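PDB 2WLR: putative thiosulfate sulfurtransferase YNJE from Escherichia coli, which catalyses the transfer of sulfur from thiosulfate to cyanide, giving thiocyanate and sulfite, as a monomeric periplasmic rhodanese. Local coordinates for residues Glu180-Lys185 with Trp393-Ser398. Sequence-based numbering, arbitrary orientation.
Sequences EPLWNK and WYEWSS
The carbonyl O of Glu395, whose side chain meets Leu182, takes two donors from Ser398: its backbone N, and its OG at 2.6 Å, which lies in the carbonyl plane on a lone pair. On the same residue, CG is packed against Leu182 CD1 at 3.8 Å, while the other leucine methyl, CD2, comes to 3.9 Å from Glu395 CA and so rests on the helix backbone. The aliphatic part of the glutamate does this work; its OE1 is hydrogen-bonded to Tyr389. Leu182 CD2 also sits over one face of the Tyr394 ring, offset toward the rim, with Leu182 CD2 4.1 Å from Tyr394 CD2. The ring reaches the 180-185 turn because Tyr394 CG stands anti to the backbone N (chi1 -162°). Here the loop between strands 178-179 and 184-185 of the second rhodanese domain, with a cis peptide before Pro181, meets helix 392-396 of the third, which follows strand 386-389 of that domain's parallel sheet. The CD2 and CE2 atoms of the tyrosine lie close to two carbonyl oxygens of the turn: Leu182 O is 3.4 Å from Tyr394 CD2, and Pro181 O is 3.5 Å from Tyr394 CE2. The same CE2 lies at the edge of the Trp183 indole, near its plane and 4.0 Å from Trp183 CD1; the two ring planes are nearly parallel but offset, and the rings do not overlap. An alanine in place of Tyr394 is likely to open a gap beside the Trp183 edge and strip Leu182 CD2 of its aromatic neighbour. Tyr394 is also backbone-bonded to Gly366, next to the persulfide-forming Cys365, here oxidised to the sulfinic form, and its side chain is about 10 Å from that of Arg370, a substrate-binding residue by similarity.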
loop_
_atom_site.group_PDB
_atom_site.type_symbol
_atom_site.label_atom_id
_atom_site.label_comp_id
_atom_site.label_asym_id
_atom_site.label_seq_id
_atom_site.Cartn_x
_atom_site.Cartn_y
_atom_site.Cartn_z
ATOM N N GLU A 180 -1.786 -18.817 17.238
ATOM C CA GLU A 180 -0.695 -19.618 17.761
ATOM C C GLU A 180 -0.706 -20.981 17.075
ATOM O O GLU A 180 -1.760 -21.427 16.586
ATOM C CB GLU A 180 -0.894 -19.826 19.267
ATOM C CG GLU A 180 -0.832 -18.580 20.104
ATOM C CD GLU A 180 0.570 -18.140 20.407
ATOM O OE1 GLU A 180 1.523 -18.623 19.753
ATOM O OE2 GLU A 180 0.722 -17.277 21.317
ATOM N N PRO A 181 0.451 -21.653 17.036
ATOM C CA PRO A 181 1.731 -21.329 17.649
ATOM C C PRO A 181 2.712 -20.501 16.812
ATOM O O PRO A 181 3.703 -20.010 17.349
ATOM C CB PRO A 181 2.338 -22.713 17.872
ATOM C CG PRO A 181 1.897 -23.445 16.718
ATOM C CD PRO A 181 0.454 -23.026 16.517
ATOM N N LEU A 182 2.447 -20.336 15.522
ATOM C CA LEU A 182 3.389 -19.656 14.634
ATOM C C LEU A 182 2.887 -18.320 14.114
ATOM O O LEU A 182 3.593 -17.637 13.405
ATOM C CB LEU A 182 3.737 -20.551 13.444
ATOM C CG LEU A 182 4.939 -21.488 13.529
ATOM C CD1 LEU A 182 5.058 -22.204 12.177
ATOM C CD2 LEU A 182 6.244 -20.754 13.845
ATOM N N TRP A 183 1.677 -17.936 14.484
ATOM C CA TRP A 183 1.042 -16.759 13.870
ATOM C C TRP A 183 0.972 -16.873 12.342
ATOM O O TRP A 183 1.182 -15.921 11.621
ATOM C CB TRP A 183 1.659 -15.441 14.392
ATOM C CG TRP A 183 1.368 -15.322 15.834
ATOM C CD1 TRP A 183 2.250 -15.475 16.858
ATOM C CD2 TRP A 183 0.084 -15.179 16.434
ATOM N NE1 TRP A 183 1.603 -15.366 18.060
ATOM C CE2 TRP A 183 0.270 -15.202 17.836
ATOM C CE3 TRP A 183 -1.202 -14.996 15.934
ATOM C CZ2 TRP A 183 -0.795 -15.046 18.742
ATOM C CZ3 TRP A 183 -2.259 -14.848 16.817
ATOM C CH2 TRP A 183 -2.044 -14.873 18.219
ATOM N N ASN A 184 0.644 -18.076 11.903
ATOM C CA ASN A 184 0.209 -18.337 10.560
ATOM C C ASN A 184 -1.304 -18.265 10.509
ATOM O O ASN A 184 -2.004 -18.309 11.519
ATOM C CB ASN A 184 0.723 -19.697 10.058
ATOM C CG ASN A 184 2.150 -19.616 9.529
ATOM O OD1 ASN A 184 2.759 -18.525 9.537
ATOM N ND2 ASN A 184 2.677 -20.721 9.039
ATOM N N LYS A 185 -1.817 -18.121 9.294
ATOM C CA LYS A 185 -3.257 -18.096 9.090
ATOM C C LYS A 185 -3.901 -19.368 9.648
ATOM O O LYS A 185 -3.304 -20.442 9.687
ATOM C CB LYS A 185 -3.607 -17.941 7.607
ATOM C CG LYS A 185 -3.207 -19.109 6.725
ATOM C CD LYS A 185 -3.674 -18.878 5.305
ATOM C CE LYS A 185 -2.912 -19.741 4.332
ATOM N NZ LYS A 185 -3.080 -21.183 4.626
ATOM N N TRP A 393 10.249 -15.057 9.475
ATOM C CA TRP A 393 11.423 -15.274 10.300
ATOM C C TRP A 393 11.074 -16.133 11.511
ATOM O O TRP A 393 11.887 -16.932 11.968
ATOM C CB TRP A 393 12.018 -13.932 10.722
ATOM C CG TRP A 393 13.113 -14.090 11.738
ATOM C CD1 TRP A 393 13.080 -13.704 13.033
ATOM C CD2 TRP A 393 14.415 -14.631 11.498
ATOM N NE1 TRP A 393 14.288 -14.005 13.646
ATOM C CE2 TRP A 393 15.115 -14.579 12.723
ATOM C CE3 TRP A 393 15.033 -15.190 10.388
ATOM C CZ2 TRP A 393 16.433 -15.067 12.853
ATOM C CZ3 TRP A 393 16.319 -15.677 10.503
ATOM C CH2 TRP A 393 17.011 -15.592 11.732
ATOM N N TYR A 394 9.867 -16.008 12.035
ATOM C CA TYR A 394 9.469 -16.845 13.174
ATOM C C TYR A 394 9.548 -18.327 12.877
ATOM O O TYR A 394 10.078 -19.104 13.664
ATOM C CB TYR A 394 8.035 -16.492 13.625
ATOM C CG TYR A 394 7.596 -16.929 15.016
ATOM C CD1 TYR A 394 8.515 -17.270 16.017
ATOM C CD2 TYR A 394 6.256 -16.938 15.359
ATOM C CE1 TYR A 394 8.085 -17.656 17.289
ATOM C CE2 TYR A 394 5.825 -17.319 16.614
ATOM C CZ TYR A 394 6.745 -17.651 17.585
ATOM O OH TYR A 394 6.257 -18.012 18.827
ATOM N N GLU A 395 9.022 -18.740 11.737
ATOM C CA GLU A 395 9.105 -20.125 11.345
ATOM C C GLU A 395 10.530 -20.502 10.969
ATOM O O GLU A 395 11.048 -21.530 11.456
ATOM C CB GLU A 395 8.149 -20.407 10.197
ATOM C CG GLU A 395 8.086 -21.896 9.860
ATOM C CD GLU A 395 7.318 -22.214 8.622
ATOM O OE1 GLU A 395 7.302 -21.408 7.656
ATOM O OE2 GLU A 395 6.760 -23.327 8.623
ATOM N N TRP A 396 11.157 -19.718 10.102
ATOM C CA TRP A 396 12.474 -20.066 9.550
ATOM C C TRP A 396 13.445 -20.333 10.677
ATOM O O TRP A 396 14.111 -21.382 10.704
ATOM C CB TRP A 396 12.987 -18.932 8.674
ATOM C CG TRP A 396 14.235 -19.227 7.933
ATOM C CD1 TRP A 396 15.496 -18.916 8.306
ATOM C CD2 TRP A 396 14.324 -19.818 6.646
ATOM N NE1 TRP A 396 16.377 -19.293 7.348
ATOM C CE2 TRP A 396 15.700 -19.861 6.305
ATOM C CE3 TRP A 396 13.388 -20.338 5.742
ATOM C CZ2 TRP A 396 16.154 -20.395 5.108
ATOM C CZ3 TRP A 396 13.850 -20.870 4.550
ATOM C CH2 TRP A 396 15.220 -20.889 4.243
ATOM N N SER A 397 13.494 -19.425 11.634
ATOM C CA SER A 397 14.489 -19.474 12.695
ATOM C C SER A 397 14.115 -20.438 13.817
ATOM O O SER A 397 14.909 -20.645 14.742
ATOM C CB SER A 397 14.763 -18.056 13.234
ATOM O OG SER A 397 13.664 -17.492 13.938
ATOM N N SER A 398 12.930 -21.039 13.743
ATOM C CA SER A 398 12.526 -22.074 14.711
ATOM C C SER A 398 13.370 -23.337 14.524
ATOM O O SER A 398 13.491 -24.146 15.455
ATOM C CB SER A 398 11.025 -22.392 14.616
ATOM O OG SER A 398 10.727 -23.143 13.462
#